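Tail spike protein gp49 (Pseudomonas phage LKA1, PDB 4RU4) probably degrades the O-specific polysaccharide of the host cell surface as a lyase during virus entry, serving as a trimeric tailspike of the virion. Local coordinates at residues 377-391 with 416-430. Numbering follows the deposited sequence. Where two conformers were deposited one is given.
Sequences ILGGTFLLDQCTLYT and TTQPCNFLIQGGSLR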
ATOM      1  N   ILE B 377      14.301  13.889  16.596  1.00  6.83           N
ATOM      2  CA  ILE B 377      14.696  12.547  16.175  1.00  6.72           C
ATOM      3  C   ILE B 377      15.391  11.834  17.341  1.00  8.83           C
ATOM      4  O   ILE B 377      16.506  12.195  17.730  1.00  8.47           O
ATOM      5  CB  ILE B 377      15.616  12.585  14.916  1.00  8.70           C
ATOM      6  CG1 ILE B 377      14.831  13.145  13.710  1.00  9.08           C
ATOM      7  CG2 ILE B 377      16.181  11.201  14.609  1.00 10.33           C
ATOM      8  CD1 ILE B 377      13.649  12.255  13.247  1.00 12.66           C
ATOM      9  N   LEU B 378      14.726  10.826  17.903  1.00  6.80           N
ATOM     10  CA  LEU B 378      15.335  10.012  18.955  1.00 11.57           C
ATOM     11  C   LEU B 378      16.382   9.065  18.337  1.00  8.46           C
ATOM     12  O   LEU B 378      17.470   8.826  18.897  1.00  8.16           O
ATOM     13  CB  LEU B 378      14.268   9.193  19.707  1.00  6.87           C
ATOM     14  CG  LEU B 378      14.786   8.364  20.889  1.00 10.93           C
ATOM     15  CD1 LEU B 378      15.239   9.270  22.039  1.00 12.36           C
ATOM     16  CD2 LEU B 378      13.743   7.351  21.396  1.00  9.88           C
ATOM     17  N   GLY B 379      16.045   8.551  17.162  1.00  9.88           N
ATOM     18  CA  GLY B 379      16.832   7.520  16.518  1.00  7.78           C
ATOM     19  C   GLY B 379      15.948   6.450  15.910  1.00 11.30           C
ATOM     20  O   GLY B 379      14.712   6.506  15.987  1.00  9.25           O
ATOM     21  N   GLY B 380      16.578   5.481  15.258  1.00 10.37           N
ATOM     22  CA  GLY B 380      15.834   4.432  14.576  1.00  6.60           C
ATOM     23  C   GLY B 380      15.736   4.688  13.083  1.00  9.72           C
ATOM     24  O   GLY B 380      16.606   5.308  12.487  1.00  8.85           O
ATOM     25  N   THR B 381      14.672   4.198  12.460  1.00  5.92           N
ATOM     26  CA  THR B 381      14.622   4.193  11.009  1.00  6.70           C
ATOM     27  C   THR B 381      13.484   5.073  10.523  1.00  8.93           C
ATOM     28  O   THR B 381      12.362   5.000  11.039  1.00  8.80           O
ATOM     29  CB  THR B 381      14.431   2.736  10.527  1.00 11.09           C
ATOM     30  OG1 THR B 381      15.571   1.969  10.931  1.00 11.00           O
ATOM     31  CG2 THR B 381      14.264   2.648   9.007  1.00 12.76           C
ATOM     32  N   PHE B 382      13.764   5.895   9.523  1.00  5.69           N
ATOM     33  CA  PHE B 382      12.761   6.818   9.008  1.00  7.50           C
ATOM     34  C   PHE B 382      12.701   6.635   7.499  1.00  7.53           C
ATOM     35  O   PHE B 382      13.725   6.747   6.809  1.00  7.34           O
ATOM     36  CB  PHE B 382      13.138   8.244   9.403  1.00  6.41           C
ATOM     37  CG  PHE B 382      13.294   8.405  10.881  1.00  9.61           C
ATOM     38  CD1 PHE B 382      14.512   8.113  11.506  1.00  6.01           C
ATOM     39  CD2 PHE B 382      12.203   8.776  11.666  1.00  5.95           C
ATOM     40  CE1 PHE B 382      14.648   8.223  12.915  1.00  6.96           C
ATOM     41  CE2 PHE B 382      12.338   8.886  13.071  1.00  6.09           C
ATOM     42  CZ  PHE B 382      13.562   8.620  13.678  1.00  6.67           C
ATOM     43  N   LEU B 383      11.506   6.341   7.002  1.00  5.41           N
ATOM     44  CA  LEU B 383      11.348   5.761   5.674  1.00  6.97           C
ATOM     45  C   LEU B 383      10.347   6.562   4.870  1.00  5.23           C
ATOM     46  O   LEU B 383       9.279   6.903   5.392  1.00  5.45           O
ATOM     47  CB  LEU B 383      10.852   4.314   5.809  1.00  9.05           C
ATOM     48  CG  LEU B 383      10.470   3.523   4.550  1.00 12.97           C
ATOM     49  CD1 LEU B 383      11.654   3.434   3.570  1.00 13.93           C
ATOM     50  CD2 LEU B 383       9.998   2.117   4.905  1.00 15.43           C
ATOM     51  N   LEU B 384      10.706   6.885   3.624  1.00  5.19           N
ATOM     52  CA  LEU B 384       9.741   7.322   2.607  1.00  5.42           C
ATOM     53  C   LEU B 384       9.696   6.192   1.590  1.00  6.53           C
ATOM     54  O   LEU B 384      10.603   6.036   0.768  1.00  6.88           O
ATOM     55  CB  LEU B 384      10.177   8.631   1.914  1.00  7.66           C
ATOM     56  CG  LEU B 384      10.287   9.864   2.795  1.00 11.74           C
ATOM     57  CD1 LEU B 384      10.638  11.096   1.965  1.00 15.04           C
ATOM     58  CD2 LEU B 384       8.984  10.086   3.555  1.00 15.37           C
ATOM     59  N   ASP B 385       8.628   5.406   1.654  1.00  6.40           N
ATOM     60  CA  ASP B 385       8.519   4.172   0.929  1.00  8.18           C
ATOM     61  C   ASP B 385       7.628   4.374  -0.293  1.00  6.17           C
ATOM     62  O   ASP B 385       6.397   4.425  -0.146  1.00  7.37           O
ATOM     63  CB  ASP B 385       7.860   3.173   1.879  1.00 14.57           C
ATOM     64  CG  ASP B 385       7.793   1.773   1.325  1.00 25.49           C
ATOM     65  OD1 ASP B 385       7.510   1.561   0.119  1.00 23.16           O
ATOM     66  OD2 ASP B 385       8.053   0.856   2.133  1.00 34.72           O
ATOM     67  N   GLN B 386       8.235   4.467  -1.481  1.00  6.34           N
ATOM     68  CA  GLN B 386       7.512   4.588  -2.748  1.00  7.96           C
ATOM     69  C   GLN B 386       6.494   5.734  -2.719  1.00  8.02           C
ATOM     70  O   GLN B 386       5.335   5.564  -3.140  1.00  6.90           O
ATOM     71  CB  GLN B 386       6.763   3.299  -3.090  1.00  7.68           C
ATOM     72  CG  GLN B 386       7.571   2.009  -3.008  1.00 13.19           C
ATOM     73  CD  GLN B 386       8.663   1.882  -4.062  1.00 23.39           C
ATOM     74  OE1 GLN B 386       9.728   1.305  -3.794  1.00 34.72           O
ATOM     75  NE2 GLN B 386       8.400   2.377  -5.265  1.00 21.20           N
ATOM     76  N   CYS B 387       6.920   6.894  -2.233  1.00  8.11           N
ATOM     77  CA  CYS B 387       6.042   8.054  -2.228  1.00  8.15           C
ATOM     78  C   CYS B 387       6.168   8.899  -3.491  1.00  9.85           C
ATOM     79  O   CYS B 387       7.208   8.920  -4.160  1.00  9.79           O
ATOM     80  CB  CYS B 387       6.296   8.921  -0.993  1.00 10.05           C
ATOM     81  SG  CYS B 387       5.821   8.067   0.572  1.00  7.76           S
ATOM     82  N   THR B 388       5.097   9.618  -3.790  1.00  5.61           N
ATOM     83  CA  THR B 388       5.099  10.567  -4.886  1.00  8.32           C
ATOM     84  C   THR B 388       5.168  11.952  -4.246  1.00 10.48           C
ATOM     85  O   THR B 388       4.286  12.320  -3.459  1.00 10.47           O
ATOM     86  CB  THR B 388       3.815  10.403  -5.705  1.00  9.56           C
ATOM     87  OG1 THR B 388       3.805   9.107  -6.312  1.00 13.84           O
ATOM     88  CG2 THR B 388       3.708  11.514  -6.773  1.00  9.92           C
ATOM     89  N   LEU B 389       6.240  12.695  -4.526  1.00  8.39           N
ATOM     90  CA  LEU B 389       6.494  13.959  -3.836  1.00  7.79           C
ATOM     91  C   LEU B 389       6.490  15.107  -4.856  1.00  9.55           C
ATOM     92  O   LEU B 389       7.038  14.966  -5.956  1.00  9.87           O
ATOM     93  CB  LEU B 389       7.848  13.919  -3.115  1.00  8.58           C
ATOM     94  CG  LEU B 389       8.106  12.698  -2.227  1.00  9.41           C
ATOM     95  CD1 LEU B 389       9.551  12.742  -1.741  1.00  9.62           C
ATOM     96  CD2 LEU B 389       7.146  12.677  -1.038  1.00  8.13           C
ATOM     97  N   TYR B 390       5.866  16.236  -4.525  0.55  6.77           N
ATOM     98  CA  TYR B 390       5.887  17.390  -5.439  0.55  6.64           C
ATOM     99  C   TYR B 390       6.059  18.690  -4.693  0.55  8.65           C
ATOM    100  O   TYR B 390       5.320  18.965  -3.745  0.55  7.40           O
ATOM    101  CB  TYR B 390       4.600  17.475  -6.283  0.55  7.84           C
ATOM    102  CG  TYR B 390       4.531  18.678  -7.227  0.55 10.05           C
ATOM    103  CD1 TYR B 390       5.645  19.097  -7.959  0.55  8.93           C
ATOM    104  CD2 TYR B 390       3.344  19.396  -7.388  0.55 12.68           C
ATOM    105  CE1 TYR B 390       5.573  20.188  -8.821  0.55  5.49           C
ATOM    106  CE2 TYR B 390       3.268  20.477  -8.247  0.55  8.26           C
ATOM    107  CZ  TYR B 390       4.386  20.871  -8.952  0.55 10.54           C
ATOM    108  OH  TYR B 390       4.315  21.952  -9.806  0.55 13.37           O
ATOM    109  N   THR B 391       7.012  19.503  -5.137  1.00  6.78           N
ATOM    110  CA  THR B 391       7.131  20.855  -4.609  1.00  8.41           C
ATOM    111  C   THR B 391       7.155  21.891  -5.729  1.00  9.07           C
ATOM    112  O   THR B 391       7.779  21.680  -6.781  1.00  8.68           O
ATOM    113  CB  THR B 391       8.327  21.095  -3.654  1.00  8.64           C
ATOM    114  OG1 THR B 391       8.390  22.493  -3.350  1.00  8.94           O
ATOM    115  CG2 THR B 391       9.621  20.690  -4.287  1.00  8.22           C
ATOM    116  N   THR B 416      19.327  12.895  20.483  1.00  7.51           N
ATOM    117  CA  THR B 416      19.288  11.801  19.491  1.00  7.32           C
ATOM    118  C   THR B 416      20.232  10.723  19.979  1.00 11.98           C
ATOM    119  O   THR B 416      21.457  10.837  19.808  1.00 11.85           O
ATOM    120  CB  THR B 416      19.778  12.289  18.119  1.00  7.24           C
ATOM    121  OG1 THR B 416      18.997  13.430  17.711  1.00 11.90           O
ATOM    122  CG2 THR B 416      19.647  11.169  17.060  1.00  7.04           C
ATOM    123  N   THR B 417      19.686   9.697  20.628  1.00  8.30           N
ATOM    124  CA  THR B 417      20.545   8.789  21.384  1.00  9.16           C
ATOM    125  C   THR B 417      20.716   7.423  20.733  1.00 10.88           C
ATOM    126  O   THR B 417      21.463   6.603  21.247  1.00 11.06           O
ATOM    127  CB  THR B 417      19.995   8.589  22.816  1.00  9.25           C
ATOM    128  OG1 THR B 417      18.681   8.038  22.717  1.00 11.09           O
ATOM    129  CG2 THR B 417      19.899   9.921  23.538  1.00 12.30           C
ATOM    130  N   GLN B 418      20.030   7.169  19.618  1.00  8.13           N
ATOM    131  CA  GLN B 418      20.118   5.893  18.936  1.00  8.92           C
ATOM    132  C   GLN B 418      20.529   6.099  17.466  1.00  9.08           C
ATOM    133  O   GLN B 418      20.224   7.132  16.878  1.00 11.97           O
ATOM    134  CB  GLN B 418      18.780   5.150  19.045  1.00 13.79           C
ATOM    135  CG  GLN B 418      18.351   4.851  20.496  1.00 17.30           C
ATOM    136  CD  GLN B 418      16.934   4.245  20.591  1.00 21.58           C
ATOM    137  OE1 GLN B 418      16.463   3.589  19.665  1.00 20.61           O
ATOM    138  NE2 GLN B 418      16.260   4.476  21.720  1.00 24.10           N
ATOM    139  N   PRO B 419      21.237   5.125  16.878  1.00  8.20           N
ATOM    140  CA  PRO B 419      21.639   5.248  15.475  1.00  9.10           C
ATOM    141  C   PRO B 419      20.423   5.566  14.595  1.00 10.49           C
ATOM    142  O   PRO B 419      19.338   5.014  14.856  1.00 10.23           O
ATOM    143  CB  PRO B 419      22.178   3.854  15.150  1.00 11.48           C
ATOM    144  CG  PRO B 419      22.709   3.349  16.459  1.00 12.84           C
ATOM    145  CD  PRO B 419      21.719   3.868  17.488  1.00 10.45           C
ATOM    146  N   CYS B 420      20.603   6.439  13.597  1.00  9.70           N
ATOM    147  CA  CYS B 420      19.512   6.853  12.698  1.00  7.47           C
ATOM    148  C   CYS B 420      19.711   6.295  11.307  1.00  9.92           C
ATOM    149  O   CYS B 420      20.810   6.368  10.779  1.00  7.63           O
ATOM    150  CB  CYS B 420      19.493   8.377  12.560  1.00  8.57           C
ATOM    151  SG  CYS B 420      19.195   9.251  14.095  1.00 10.70           S
ATOM    152  N   ASN B 421      18.641   5.775  10.700  1.00  6.03           N
ATOM    153  CA  ASN B 421      18.696   5.356   9.297  1.00  8.20           C
ATOM    154  C   ASN B 421      17.629   6.136   8.528  1.00  8.08           C
ATOM    155  O   ASN B 421      16.452   6.037   8.843  1.00 11.67           O
ATOM    156  CB  ASN B 421      18.390   3.861   9.190  1.00  8.87           C
ATOM    157  CG  ASN B 421      19.230   3.045  10.110  1.00 10.63           C
ATOM    158  OD1 ASN B 421      20.447   3.174  10.120  1.00  7.78           O
ATOM    159  ND2 ASN B 421      18.595   2.207  10.908  1.00 13.29           N
ATOM    160  N   PHE B 422      18.037   6.946   7.562  1.00  5.78           N
ATOM    161  CA  PHE B 422      17.069   7.670   6.753  1.00  6.44           C
ATOM    162  C   PHE B 422      17.016   7.020   5.389  1.00  6.32           C
ATOM    163  O   PHE B 422      18.033   6.976   4.672  1.00  7.38           O
ATOM    164  CB  PHE B 422      17.472   9.153   6.656  1.00  8.08           C
ATOM    165  CG  PHE B 422      17.381   9.860   7.968  1.00 10.39           C
ATOM    166  CD1 PHE B 422      16.141  10.258   8.452  1.00 11.60           C
ATOM    167  CD2 PHE B 422      18.502  10.049   8.767  1.00  6.09           C
ATOM    168  CE1 PHE B 422      16.031  10.862   9.681  1.00  6.09           C
ATOM    169  CE2 PHE B 422      18.386  10.694   9.987  1.00  6.96           C
ATOM    170  CZ  PHE B 422      17.147  11.080  10.442  1.00  6.23           C
ATOM    171  N   LEU B 423      15.841   6.499   5.043  1.00  5.45           N
ATOM    172  CA  LEU B 423      15.689   5.677   3.835  1.00  5.57           C
ATOM    173  C   LEU B 423      14.711   6.300   2.877  1.00  6.50           C
ATOM    174  O   LEU B 423      13.561   6.551   3.259  1.00  6.99           O
ATOM    175  CB  LEU B 423      15.137   4.284   4.195  1.00  5.61           C
ATOM    176  CG  LEU B 423      15.814   3.584   5.381  1.00  8.61           C
ATOM    177  CD1 LEU B 423      15.155   2.254   5.704  1.00  6.99           C
ATOM    178  CD2 LEU B 423      17.323   3.417   5.161  1.00  6.65           C
ATOM    179  N   ILE B 424      15.129   6.479   1.626  1.00  5.17           N
ATOM    180  CA  ILE B 424      14.225   6.953   0.590  1.00  7.01           C
ATOM    181  C   ILE B 424      14.258   5.875  -0.465  1.00  8.55           C
ATOM    182  O   ILE B 424      15.307   5.614  -1.074  1.00  8.94           O
ATOM    183  CB  ILE B 424      14.643   8.314  -0.015  1.00 10.58           C
ATOM    184  CG1 ILE B 424      14.507   9.452   1.000  1.00 10.31           C
ATOM    185  CG2 ILE B 424      13.775   8.643  -1.239  1.00 10.97           C
ATOM    186  CD1 ILE B 424      15.667   9.530   1.987  1.00 17.20           C
ATOM    187  N   GLN B 425      13.128   5.198  -0.644  1.00  6.28           N
ATOM    188  CA  GLN B 425      13.094   4.033  -1.521  1.00  4.93           C
ATOM    189  C   GLN B 425      12.039   4.180  -2.606  1.00  7.47           C
ATOM    190  O   GLN B 425      10.829   4.165  -2.346  1.00  7.51           O
ATOM    191  CB  GLN B 425      12.858   2.736  -0.747  1.00  5.15           C
ATOM    192  CG  GLN B 425      13.897   2.442   0.359  1.00  5.61           C
ATOM    193  CD  GLN B 425      13.663   1.072   0.998  1.00  9.23           C
ATOM    194  OE1 GLN B 425      12.643   0.439   0.737  1.00 10.28           O
ATOM    195  NE2 GLN B 425      14.594   0.617   1.831  1.00  6.13           N
ATOM    196  N   GLY B 426      12.511   4.286  -3.833  1.00  5.54           N
ATOM    197  CA  GLY B 426      11.621   4.291  -4.975  1.00  4.57           C
ATOM    198  C   GLY B 426      10.753   5.538  -5.013  1.00  6.66           C
ATOM    199  O   GLY B 426      11.103   6.597  -4.460  1.00  9.88           O
ATOM    200  N   GLY B 427       9.621   5.415  -5.692  1.00  6.97           N
ATOM    201  CA  GLY B 427       8.721   6.535  -5.866  1.00  8.17           C
ATOM    202  C   GLY B 427       9.294   7.611  -6.774  1.00  7.52           C
ATOM    203  O   GLY B 427      10.170   7.358  -7.612  1.00  7.57           O
ATOM    204  N   SER B 428       8.780   8.830  -6.626  1.00  6.75           N
ATOM    205  CA  SER B 428       9.170   9.914  -7.518  1.00  5.08           C
ATOM    206  C   SER B 428       9.204  11.258  -6.773  1.00 10.05           C
ATOM    207  O   SER B 428       8.574  11.426  -5.728  1.00 10.10           O
ATOM    208  CB  SER B 428       8.204  10.003  -8.707  1.00 10.49           C
ATOM    209  OG  SER B 428       6.876  10.315  -8.274  1.00 11.17           O
ATOM    210  N   LEU B 429       9.959  12.209  -7.309  0.55  5.86           N
ATOM    211  CA  LEU B 429      10.093  13.523  -6.694  0.55  6.33           C
ATOM    212  C   LEU B 429      10.197  14.558  -7.793  0.55  7.24           C
ATOM    213  O   LEU B 429      11.196  14.595  -8.515  0.55  7.40           O
ATOM    214  CB  LEU B 429      11.338  13.578  -5.785  0.55  6.67           C
ATOM    215  CG  LEU B 429      11.605  14.800  -4.885  0.55  8.93           C
ATOM    216  CD1 LEU B 429      12.486  14.419  -3.690  0.55  7.81           C
ATOM    217  CD2 LEU B 429      12.250  15.969  -5.669  0.55  7.32           C
ATOM    218  N   ARG B 430       9.161  15.387  -7.926  0.55  7.41           N
ATOM    219  CA  ARG B 430       9.155  16.451  -8.923  0.55  9.54           C
ATOM    220  C   ARG B 430       9.325  17.785  -8.221  0.55  8.88           C
ATOM    221  O   ARG B 430       8.638  18.068  -7.234  0.55  6.59           O
ATOM    222  CB  ARG B 430       7.850  16.456  -9.721  0.55 10.97           C
ATOM    223  CG  ARG B 430       7.801  17.538 -10.801  0.55 13.37           C
ATOM    224  CD  ARG B 430       6.449  17.567 -11.524  0.55 18.03           C
ATOM    225  NE  ARG B 430       6.017  16.244 -11.973  0.55 20.87           N
ATOM    226  CZ  ARG B 430       4.974  16.023 -12.777  0.55 22.99           C
ATOM    227  NH1 ARG B 430       4.265  17.036 -13.246  0.55 26.78           N
ATOM    228  NH2 ARG B 430       4.659  14.787 -13.136  0.55 19.67           N
TER
HETATM  229  O   HOH W   1       9.712   7.262  -1.712  1.00 11.84           O
HETATM  230  O   HOH W   2       4.670   9.090  -9.121  1.00 23.20           O
HETATM  231  O   HOH W   3       6.626  13.086  -8.230  1.00 12.67           O
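Phe-382 and Phe-422 lie side by side in the interior, their side chains pointing the same way. The ring planes are 21° apart but slid past each other, so they barely overlap; the closest atoms are Phe-382 CD1 and Phe-422 CE1, at 3.6 Å. Trp-351 meets both rings. Ile-377 places CD1 over one face of the Phe-382 ring and CG2 against Cys-420 SG, 3.6 Å away.

Residues 377-391 and 416-430 belong to successive coils of the right-handed parallel beta-helix of the pectin lyase-like fold. Strands 380-385 and 420-425 run parallel, 12° apart, as do 388-390 and 428-430 after the bend. In-register backbone bonds join the coils, among them Phe-382 N to Asn-421 O at 2.8 Å. At the bend, a water accepts from Cys-387 N; Leu-384 O and Gly-426 O compete for its protons.

Thr-381, Asn-421 and Leu-423 lie on the other face, where Thr-381, Asp-385 and Gln-425 reach the second subunit. The Thr-381 torsion (chi1 -63°) sets OG1 beside the backbone N, turned to Asn-421, and CG2 toward Leu-423. CG2 presses tightly on Leu-423 CD1, at 3.4 Å. OG1 accepts a nearly straight bond from Asn-421 ND2, 3.0 Å long and in the amide plane. Asn-421 OD1 is held by Asn-453 ND2. At the outer edge, in the conformers given, the CH2 groups of Arg-430 lie along the CD1 and CE1 side of Tyr-390. Arg-430 NH2 there forms a salt bridge with Asp-355 of the third subunit.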